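Local coordinates for peptidase M3B, oligoendopeptidase F (Enterococcus faecium, PDB 2QR4), which probably hydrolyses peptide bonds in short oligopeptides, as a metallopeptidase of family M3 whose members use a zinc ion, at residues A159-P164 and S202-F207; V192-F197 and H280-Y285; T210-L215 and F488-I493. All blocks are in the same frame, centred on the assembly; numbering follows the deposited sequence.

Contact 1 of 3, residues A159-P164 and S202-F207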
loop_
_atom_site.group_PDB
_atom_site.type_symbol
_atom_site.label_atom_id
_atom_site.label_comp_id
_atom_site.label_asym_id
_atom_site.label_seq_id
_atom_site.Cartn_x
_atom_site.Cartn_y
_atom_site.Cartn_z
ATOM N N ALA A 159 8.230 -12.308 4.623
ATOM C CA ALA A 159 9.544 -12.390 3.990
ATOM C C ALA A 159 10.625 -11.541 4.677
ATOM O O ALA A 159 11.759 -12.001 4.840
ATOM C CB ALA A 159 9.432 -12.039 2.519
ATOM N N ASP A 160 10.277 -10.315 5.082
ATOM C CA ASP A 160 11.275 -9.370 5.627
ATOM C C ASP A 160 11.449 -9.344 7.163
ATOM O O ASP A 160 12.574 -9.244 7.641
ATOM C CB ASP A 160 11.071 -7.944 5.083
ATOM C CG ASP A 160 11.283 -7.843 3.560
ATOM O OD1 ASP A 160 11.765 -8.813 2.925
ATOM O OD2 ASP A 160 10.958 -6.775 2.997
ATOM N N LEU A 161 10.371 -9.423 7.938
ATOM C CA LEU A 161 10.529 -9.437 9.403
ATOM C C LEU A 161 11.439 -10.572 9.876
ATOM O O LEU A 161 11.304 -11.704 9.425
ATOM C CB LEU A 161 9.179 -9.582 10.107
ATOM C CG LEU A 161 8.200 -8.411 10.036
ATOM C CD1 LEU A 161 7.043 -8.646 10.974
ATOM C CD2 LEU A 161 8.882 -7.140 10.384
ATOM N N VAL A 162 12.389 -10.278 10.762
ATOM C CA VAL A 162 13.063 -11.364 11.476
ATOM C C VAL A 162 12.945 -11.117 12.978
ATOM O O VAL A 162 13.040 -9.980 13.447
ATOM C CB VAL A 162 14.548 -11.658 11.034
ATOM C CG1 VAL A 162 14.894 -11.013 9.699
ATOM C CG2 VAL A 162 15.530 -11.251 12.101
ATOM N N PHE A 163 12.699 -12.196 13.714
ATOM C CA PHE A 163 12.380 -12.121 15.134
ATOM C C PHE A 163 13.587 -12.467 15.991
ATOM O O PHE A 163 14.538 -13.084 15.508
ATOM C CB PHE A 163 11.199 -13.045 15.438
ATOM C CG PHE A 163 9.950 -12.661 14.710
ATOM C CD1 PHE A 163 9.061 -11.757 15.268
ATOM C CD2 PHE A 163 9.687 -13.162 13.446
ATOM C CE1 PHE A 163 7.911 -11.373 14.587
ATOM C CE2 PHE A 163 8.535 -12.790 12.766
ATOM C CZ PHE A 163 7.652 -11.891 13.341
ATOM N N PRO A 164 13.560 -12.079 17.270
ATOM C CA PRO A 164 14.799 -12.277 17.996
ATOM C C PRO A 164 15.025 -13.742 18.357
ATOM O O PRO A 164 14.164 -14.589 18.138
ATOM C CB PRO A 164 14.633 -11.417 19.269
ATOM C CG PRO A 164 13.268 -10.825 19.218
ATOM C CD PRO A 164 12.500 -11.495 18.108
ATOM N N SER A 202 7.741 -7.912 20.422
ATOM C CA SER A 202 8.656 -6.773 20.352
ATOM C C SER A 202 8.758 -6.291 18.901
ATOM O O SER A 202 8.896 -5.111 18.642
ATOM C CB SER A 202 10.040 -7.122 20.916
ATOM O OG SER A 202 10.673 -8.124 20.135
ATOM N N VAL A 203 8.656 -7.210 17.954
ATOM C CA VAL A 203 8.757 -6.850 16.547
ATOM C C VAL A 203 7.474 -6.221 15.994
ATOM O O VAL A 203 7.536 -5.245 15.256
ATOM C CB VAL A 203 9.185 -8.072 15.681
ATOM C CG1 VAL A 203 9.107 -7.737 14.201
ATOM C CG2 VAL A 203 10.602 -8.507 16.054
ATOM N N TYR A 204 6.313 -6.779 16.329
ATOM C CA TYR A 204 5.054 -6.146 15.923
ATOM C C TYR A 204 4.902 -4.750 16.493
ATOM O O TYR A 204 4.410 -3.849 15.820
ATOM C CB TYR A 204 3.841 -7.043 16.209
ATOM C CG TYR A 204 3.830 -8.151 15.212
ATOM C CD1 TYR A 204 3.484 -7.909 13.887
ATOM C CD2 TYR A 204 4.279 -9.418 15.553
ATOM C CE1 TYR A 204 3.538 -8.914 12.941
ATOM C CE2 TYR A 204 4.332 -10.428 14.622
ATOM C CZ TYR A 204 3.961 -10.174 13.320
ATOM O OH TYR A 204 4.021 -11.186 12.406
ATOM N N GLU A 205 5.358 -4.555 17.719
ATOM C CA GLU A 205 5.348 -3.228 18.305
ATOM C C GLU A 205 6.245 -2.266 17.507
ATOM O O GLU A 205 5.859 -1.138 17.203
ATOM C CB GLU A 205 5.763 -3.292 19.775
ATOM C CG GLU A 205 6.141 -1.933 20.393
ATOM C CD GLU A 205 6.303 -1.988 21.912
ATOM O OE1 GLU A 205 6.733 -3.031 22.448
ATOM O OE2 GLU A 205 6.005 -0.979 22.578
ATOM N N GLN A 206 7.445 -2.706 17.164
ATOM C CA GLN A 206 8.334 -1.854 16.393
ATOM C C GLN A 206 7.698 -1.403 15.077
ATOM O O GLN A 206 7.881 -0.263 14.650
ATOM C CB GLN A 206 9.628 -2.590 16.075
ATOM C CG GLN A 206 10.755 -1.675 15.605
ATOM C CD GLN A 206 11.889 -2.460 14.978
ATOM O OE1 GLN A 206 12.136 -3.629 15.327
ATOM N NE2 GLN A 206 12.584 -1.834 14.043
ATOM N N PHE A 207 6.953 -2.292 14.432
ATOM C CA PHE A 207 6.429 -1.987 13.106
ATOM C C PHE A 207 4.937 -1.695 13.094
ATOM O O PHE A 207 4.289 -1.844 12.060
ATOM C CB PHE A 207 6.780 -3.087 12.091
ATOM C CG PHE A 207 8.246 -3.189 11.812
ATOM C CD1 PHE A 207 8.812 -2.510 10.755
ATOM C CD2 PHE A 207 9.067 -3.938 12.631
ATOM C CE1 PHE A 207 10.169 -2.588 10.504
ATOM C CE2 PHE A 207 10.417 -4.025 12.381
ATOM C CZ PHE A 207 10.969 -3.339 11.318
#
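Leu-161, the first residue past helix 143-160 to leave helical geometry, reaches across to the C-terminal turn of helix 190-206 in this largely helical M3 peptidase fold. Its CB starts toward that turn, and CG, anti to the carbonyl carbon (chi1 -69°), forks over it. CD1 meets Val-203 CG1 and, at 4.0 Å, Tyr-204 CE1; CD2 also touches Val-203 CG1 and ends over one face of the Phe-207 ring, a CH-pi contact 4.1 Å from the centroid and 19° off the normal. The fork thus engages two residues of the last turn of helix 190-206 and Phe-207, at the N-cap position of the next helix.

Phe-163 works beside it. Its CD1 lies 3.7 Å from Val-203 CG2, and its edge faces Tyr-204 CE2, the two rings oblique with planes at 41°. Val-203 is wedged between Leu-161 and Phe-163: CG1 meets both, while CG2 turns to the phenylalanine. Beyond, Phe-163 meets His-178 edge-to-face, while Tyr-204 OH is hydrogen-bonded to Asn-157 of helix 143-160. Phe-207 also meets Phe-207 of the second subunit. At the outer margin Pro-164 rests on the helix, its CG 3.9 Å from Ser-202 OG, which bonds to Gly-199 O.

Contact 2 of 3, residues V192-F197 and H280-Y285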
loop_
_atom_site.group_PDB
_atom_site.type_symbol
_atom_site.label_atom_id
_atom_site.label_comp_id
_atom_site.label_asym_id
_atom_site.label_seq_id
_atom_site.Cartn_x
_atom_site.Cartn_y
_atom_site.Cartn_z
ATOM N N VAL A 192 9.804 -20.335 28.511
ATOM C CA VAL A 192 9.953 -20.376 27.062
ATOM C C VAL A 192 8.750 -19.735 26.371
ATOM O O VAL A 192 8.895 -18.979 25.402
ATOM C CB VAL A 192 10.154 -21.830 26.593
ATOM C CG1 VAL A 192 9.796 -21.995 25.118
ATOM C CG2 VAL A 192 11.580 -22.266 26.881
ATOM N N ARG A 193 7.569 -20.029 26.901
ATOM C CA ARG A 193 6.328 -19.382 26.483
ATOM C C ARG A 193 6.409 -17.856 26.603
ATOM O O ARG A 193 6.110 -17.122 25.650
ATOM C CB ARG A 193 5.154 -19.920 27.320
ATOM C CG ARG A 193 4.396 -21.032 26.663
ATOM C CD ARG A 193 3.626 -21.943 27.621
ATOM N NE ARG A 193 2.984 -21.293 28.760
ATOM C CZ ARG A 193 2.809 -21.920 29.925
ATOM N NH1 ARG A 193 3.253 -23.160 30.054
ATOM N NH2 ARG A 193 2.220 -21.332 30.965
ATOM N N GLU A 194 6.801 -17.375 27.774
ATOM C CA GLU A 194 6.826 -15.935 28.030
ATOM C C GLU A 194 7.838 -15.284 27.112
ATOM O O GLU A 194 7.627 -14.186 26.589
ATOM C CB GLU A 194 7.194 -15.675 29.489
ATOM C CG GLU A 194 7.420 -14.220 29.864
ATOM C CD GLU A 194 7.902 -14.083 31.305
ATOM O OE1 GLU A 194 8.311 -15.104 31.890
ATOM O OE2 GLU A 194 7.866 -12.969 31.861
ATOM N N ALA A 195 8.946 -15.974 26.899
ATOM C CA ALA A 195 10.022 -15.400 26.103
ATOM C C ALA A 195 9.667 -15.346 24.608
ATOM O O ALA A 195 10.015 -14.386 23.932
ATOM C CB ALA A 195 11.314 -16.170 26.343
ATOM N N ALA A 196 8.976 -16.371 24.108
ATOM C CA ALA A 196 8.528 -16.412 22.706
ATOM C C ALA A 196 7.515 -15.335 22.444
ATOM O O ALA A 196 7.579 -14.642 21.432
ATOM C CB ALA A 196 7.914 -17.782 22.350
ATOM N N PHE A 197 6.574 -15.205 23.368
ATOM C CA PHE A 197 5.499 -14.231 23.268
ATOM C C PHE A 197 6.084 -12.820 23.221
ATOM O O PHE A 197 5.772 -12.057 22.311
ATOM C CB PHE A 197 4.556 -14.424 24.461
ATOM C CG PHE A 197 3.435 -13.439 24.543
ATOM C CD1 PHE A 197 2.253 -13.650 23.851
ATOM C CD2 PHE A 197 3.539 -12.322 25.359
ATOM C CE1 PHE A 197 1.202 -12.750 23.949
ATOM C CE2 PHE A 197 2.497 -11.414 25.455
ATOM C CZ PHE A 197 1.324 -11.629 24.749
ATOM N N HIS A 280 -1.715 -15.149 31.933
ATOM C CA HIS A 280 -1.400 -14.185 30.881
ATOM C C HIS A 280 -1.781 -14.750 29.511
ATOM O O HIS A 280 -1.980 -15.962 29.359
ATOM C CB HIS A 280 0.100 -13.862 30.867
ATOM C CG HIS A 280 0.626 -13.282 32.140
ATOM N ND1 HIS A 280 0.903 -11.939 32.286
ATOM C CD2 HIS A 280 0.955 -13.865 33.320
ATOM C CE1 HIS A 280 1.368 -11.717 33.504
ATOM N NE2 HIS A 280 1.404 -12.868 34.152
HETATM N N MSE A 281 -1.847 -13.874 28.508
HETATM C CA MSE A 281 -2.062 -14.316 27.135
HETATM C C MSE A 281 -1.145 -15.485 26.784
HETATM O O MSE A 281 -1.571 -16.449 26.145
HETATM C CB MSE A 281 -1.906 -13.153 26.140
HETATM C CG MSE A 281 -2.971 -12.036 26.289
HETATM SE SE MSE A 281 -4.843 -12.706 26.363
HETATM C CE MSE A 281 -4.964 -13.595 24.621
ATOM N N TYR A 282 0.103 -15.440 27.237
ATOM C CA TYR A 282 1.040 -16.503 26.856
ATOM C C TYR A 282 0.835 -17.806 27.629
ATOM O O TYR A 282 1.655 -18.727 27.542
ATOM C CB TYR A 282 2.492 -16.028 26.958
ATOM C CG TYR A 282 2.889 -15.448 28.298
ATOM C CD1 TYR A 282 3.106 -16.268 29.405
ATOM C CD2 TYR A 282 3.075 -14.080 28.451
ATOM C CE1 TYR A 282 3.494 -15.725 30.642
ATOM C CE2 TYR A 282 3.463 -13.528 29.674
ATOM C CZ TYR A 282 3.669 -14.350 30.763
ATOM O OH TYR A 282 4.037 -13.786 31.968
ATOM N N ASP A 283 -0.261 -17.884 28.383
ATOM C CA ASP A 283 -0.618 -19.132 29.072
ATOM C C ASP A 283 -1.857 -19.828 28.505
ATOM O O ASP A 283 -2.277 -20.851 29.044
ATOM C CB ASP A 283 -0.873 -18.872 30.562
ATOM C CG ASP A 283 0.366 -18.420 31.300
ATOM O OD1 ASP A 283 1.463 -18.965 31.021
ATOM O OD2 ASP A 283 0.231 -17.521 32.164
ATOM N N LEU A 284 -2.460 -19.281 27.450
ATOM C CA LEU A 284 -3.783 -19.771 27.024
ATOM C C LEU A 284 -3.754 -20.917 26.018
ATOM O O LEU A 284 -4.796 -21.499 25.722
ATOM C CB LEU A 284 -4.655 -18.635 26.465
ATOM C CG LEU A 284 -4.859 -17.381 27.322
ATOM C CD1 LEU A 284 -5.973 -16.529 26.756
ATOM C CD2 LEU A 284 -5.150 -17.725 28.764
ATOM N N TYR A 285 -2.580 -21.250 25.490
ATOM C CA TYR A 285 -2.517 -22.245 24.410
ATOM C C TYR A 285 -1.768 -23.490 24.807
ATOM O O TYR A 285 -1.572 -24.379 23.994
ATOM C CB TYR A 285 -1.906 -21.631 23.143
ATOM C CG TYR A 285 -2.601 -20.355 22.743
ATOM C CD1 TYR A 285 -2.179 -19.126 23.240
ATOM C CD2 TYR A 285 -3.696 -20.376 21.883
ATOM C CE1 TYR A 285 -2.818 -17.945 22.877
ATOM C CE2 TYR A 285 -4.347 -19.204 21.519
ATOM C CZ TYR A 285 -3.906 -17.995 22.016
ATOM O OH TYR A 285 -4.552 -16.835 21.661
#
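Arg-193 NE donates to Tyr-282 O at 3.1 Å, in the carbonyl plane and with 152° at the hydrogen. The bond ties helix 190-206 of the M3 peptidase fold to a 3-10 turn, residues 281-283, in the loop between helices 260-274 and 302-308. The arginine, bent at chi3 (38°), also sends NH2 to Asp-283 OD1 in a salt bridge whose refined length of 2.5 Å is doubtfully short, so two adjacent residues of the turn hold the guanidinium by its edge. The guanidinium and carboxylate planes are nearly perpendicular. Arg-193 NH1 goes to Ser-187 O. The other carboxylate oxygen, Asp-283 OD2, accepts His-280 N at 3.1 Å, bracing the turn from within, and pairs with Arg-190; two arginines sharing the carboxylate would favour its charged form.

Tyr-282 is the apolar centre. Its ring is sandwiched: Glu-194 CB lies over one face, 4.0 Å from the centroid in a CH-pi contact, and His-280 CB over the opposite face. The glutamate runs alongside the tyrosine in the same direction, its carboxylate turned to Lys-198. The edge of the Tyr-282 ring points toward the face of Phe-197 in an offset edge-to-face pair, planes at 60° and centroids 5.5 Å apart. Farther along that phenylalanine, CE1 touches CB of Met-281, a selenomethionine, at 3.8 Å.

Contact 3 of 3, residues T210-L215 and F488-I493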
loop_
_atom_site.group_PDB
_atom_site.type_symbol
_atom_site.label_atom_id
_atom_site.label_comp_id
_atom_site.label_asym_id
_atom_site.label_seq_id
_atom_site.Cartn_x
_atom_site.Cartn_y
_atom_site.Cartn_z
ATOM N N THR A 210 3.735 0.901 10.445
ATOM C CA THR A 210 3.722 0.375 9.083
ATOM C C THR A 210 2.478 -0.474 8.811
ATOM O O THR A 210 1.779 -0.276 7.813
ATOM C CB THR A 210 4.988 -0.439 8.816
ATOM O OG1 THR A 210 6.119 0.403 9.046
ATOM C CG2 THR A 210 5.017 -0.964 7.371
ATOM N N PHE A 211 2.194 -1.398 9.718
ATOM C CA PHE A 211 0.989 -2.211 9.643
ATOM C C PHE A 211 -0.316 -1.407 9.730
ATOM O O PHE A 211 -1.281 -1.715 9.032
ATOM C CB PHE A 211 1.023 -3.272 10.724
ATOM C CG PHE A 211 2.017 -4.365 10.468
ATOM C CD1 PHE A 211 1.972 -5.100 9.290
ATOM C CD2 PHE A 211 2.980 -4.677 11.409
ATOM C CE1 PHE A 211 2.867 -6.134 9.058
ATOM C CE2 PHE A 211 3.888 -5.705 11.173
ATOM C CZ PHE A 211 3.825 -6.428 9.995
ATOM N N ALA A 212 -0.349 -0.369 10.561
ATOM C CA ALA A 212 -1.531 0.494 10.619
ATOM C C ALA A 212 -1.758 1.122 9.249
ATOM O O ALA A 212 -2.882 1.226 8.774
ATOM C CB ALA A 212 -1.350 1.586 11.663
ATOM N N SER A 213 -0.666 1.551 8.639
ATOM C CA SER A 213 -0.684 2.139 7.326
ATOM C C SER A 213 -1.202 1.133 6.295
ATOM O O SER A 213 -2.110 1.446 5.530
ATOM C CB SER A 213 0.726 2.636 6.967
ATOM O OG SER A 213 0.770 3.162 5.648
ATOM N N THR A 214 -0.650 -0.078 6.278
ATOM C CA THR A 214 -1.100 -1.085 5.277
ATOM C C THR A 214 -2.549 -1.491 5.508
ATOM O O THR A 214 -3.331 -1.563 4.568
ATOM C CB THR A 214 -0.192 -2.354 5.207
ATOM O OG1 THR A 214 0.006 -2.903 6.521
ATOM C CG2 THR A 214 1.168 -2.004 4.612
ATOM N N LEU A 215 -2.918 -1.708 6.769
ATOM C CA LEU A 215 -4.274 -2.167 7.088
ATOM C C LEU A 215 -5.283 -1.041 6.907
ATOM O O LEU A 215 -6.326 -1.227 6.288
ATOM C CB LEU A 215 -4.342 -2.743 8.502
ATOM C CG LEU A 215 -5.701 -3.264 8.964
ATOM C CD1 LEU A 215 -6.297 -4.299 7.967
ATOM C CD2 LEU A 215 -5.602 -3.830 10.376
ATOM N N PHE A 488 -0.987 -5.107 20.359
ATOM C CA PHE A 488 -0.489 -5.032 18.982
ATOM C C PHE A 488 -0.875 -6.242 18.145
ATOM O O PHE A 488 -0.592 -6.295 16.944
ATOM C CB PHE A 488 1.029 -4.822 18.979
ATOM C CG PHE A 488 1.482 -3.725 19.911
ATOM C CD1 PHE A 488 1.134 -2.394 19.667
ATOM C CD2 PHE A 488 2.229 -4.021 21.040
ATOM C CE1 PHE A 488 1.544 -1.374 20.518
ATOM C CE2 PHE A 488 2.650 -2.996 21.912
ATOM C CZ PHE A 488 2.307 -1.679 21.646
ATOM N N GLU A 489 -1.554 -7.204 18.762
ATOM C CA GLU A 489 -1.991 -8.390 18.015
ATOM C C GLU A 489 -2.780 -8.083 16.718
ATOM O O GLU A 489 -2.640 -8.808 15.750
ATOM C CB GLU A 489 -2.768 -9.372 18.911
ATOM C CG GLU A 489 -3.211 -10.644 18.177
ATOM C CD GLU A 489 -3.858 -11.664 19.092
ATOM O OE1 GLU A 489 -3.547 -12.870 18.955
ATOM O OE2 GLU A 489 -4.673 -11.262 19.955
ATOM N N TRP A 490 -3.582 -7.017 16.681
ATOM C CA TRP A 490 -4.360 -6.703 15.460
ATOM C C TRP A 490 -3.482 -6.707 14.217
ATOM O O TRP A 490 -3.967 -6.969 13.112
ATOM C CB TRP A 490 -5.073 -5.347 15.561
ATOM C CG TRP A 490 -4.123 -4.240 15.821
ATOM C CD1 TRP A 490 -3.760 -3.729 17.043
ATOM C CD2 TRP A 490 -3.370 -3.518 14.842
ATOM N NE1 TRP A 490 -2.820 -2.733 16.876
ATOM C CE2 TRP A 490 -2.565 -2.585 15.535
ATOM C CE3 TRP A 490 -3.290 -3.576 13.445
ATOM C CZ2 TRP A 490 -1.695 -1.711 14.876
ATOM C CZ3 TRP A 490 -2.423 -2.705 12.789
ATOM C CH2 TRP A 490 -1.637 -1.790 13.508
ATOM N N SER A 491 -2.191 -6.438 14.403
ATOM C CA SER A 491 -1.298 -6.202 13.287
ATOM C C SER A 491 -0.728 -7.474 12.666
ATOM O O SER A 491 -0.093 -7.416 11.616
ATOM C CB SER A 491 -0.157 -5.256 13.701
ATOM O OG SER A 491 0.767 -5.894 14.571
ATOM N N ARG A 492 -0.943 -8.618 13.301
ATOM C CA ARG A 492 -0.372 -9.854 12.774
ATOM C C ARG A 492 -1.423 -10.805 12.204
ATOM O O ARG A 492 -1.093 -11.892 11.726
ATOM C CB ARG A 492 0.491 -10.553 13.825
ATOM C CG ARG A 492 -0.262 -10.980 15.064
ATOM C CD ARG A 492 0.688 -11.515 16.153
ATOM N NE ARG A 492 0.932 -12.941 16.011
ATOM C CZ ARG A 492 0.152 -13.891 16.521
ATOM N NH1 ARG A 492 0.456 -15.168 16.320
ATOM N NH2 ARG A 492 -0.934 -13.573 17.224
ATOM N N ILE A 493 -2.679 -10.367 12.209
ATOM C CA ILE A 493 -3.810 -11.198 11.769
ATOM C C ILE A 493 -4.129 -11.004 10.281
ATOM O O ILE A 493 -4.704 -10.000 9.901
ATOM C CB ILE A 493 -5.047 -10.862 12.607
ATOM C CG1 ILE A 493 -4.779 -11.232 14.074
ATOM C CG2 ILE A 493 -6.276 -11.576 12.071
ATOM C CD1 ILE A 493 -5.861 -10.779 14.999
#
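Trp-490 and Ser-491 meet helix 208-228 mainly through carbon. Three residues of the helix receive the six-membered end of the indole. Its CH2 atom comes within 3.9 Å of Ala-212 CB, CZ3 lies 4.1 Å from Phe-211 CB, and CE3 faces Leu-215 CD2 at 3.9 Å. The leucine methyl approaches obliquely. With CG set between the backbone N and the carbonyl carbon (chi1 57°), the tryptophan swings its benzene ring out of the turn and toward the helix.

A second kind of contact sets ring against backbone. The indole edge is pressed against the main chain, with Ala-212 N in its plane and 3.5 Å from Trp-490 CH2, and Phe-211 C close by. Phe-211 gives the reverse case: Ser-491 O sits over the centre of its ring, 3.8 Å above the plane, while Ser-491 CB packs on Phe-211 CB. Each segment therefore presents a flat aromatic group to the other's backbone.

In the fold, this is where helix 208-228 meets the 3-10 turn 489-491, which lies between helices 461-476 and 503-520; segments 210-215 and 488-493 are 273 residues apart at their closest ends. Both belong to the M3 peptidase region. Helix 418-454 packs on the same side chains, with Phe-445 against Trp-490 and Met-449 against Leu-215.

Polar bonds hold the pieces internally and to their surroundings. Phe-488 O accepts twice, from Ser-491 N and from Ser-491 OG, the latter at 2.8 Å and nearly along the carbonyl axis, which fixes the serine hydroxyl inside its own turn. Trp-490 NE1 bonds to Ser-465 OG of helix 461-476, which would restrain the rotation of the indole. Arg-492 NH2 bridges to Glu-489 OE1, which also pairs with Arg-438.

All three contacts are predominantly buried, yet their chemistry varies with place. Contacts 1 and 2 use helix 190-206 at different points, their centres about 17 Å apart; contact 3 uses the next helix, 208-228. Contact 1 is apolar across its segments, with an exposed margin, and contact 3 relies on carbon and aromatic packing; contact 2 alone joins its segments by a salt bridge and hydrogen bonds. Contacts 1 and 3 touch, Tyr-204 CD1 lying 3.5 Å from both Ser-491 OG and Phe-211 CE2, and both reach the second subunit. Contact 2 meets no other chain of the assembly. The centre of contact 3 lies about 18 Å from the chain's centre, against 25 Å for the other two centres.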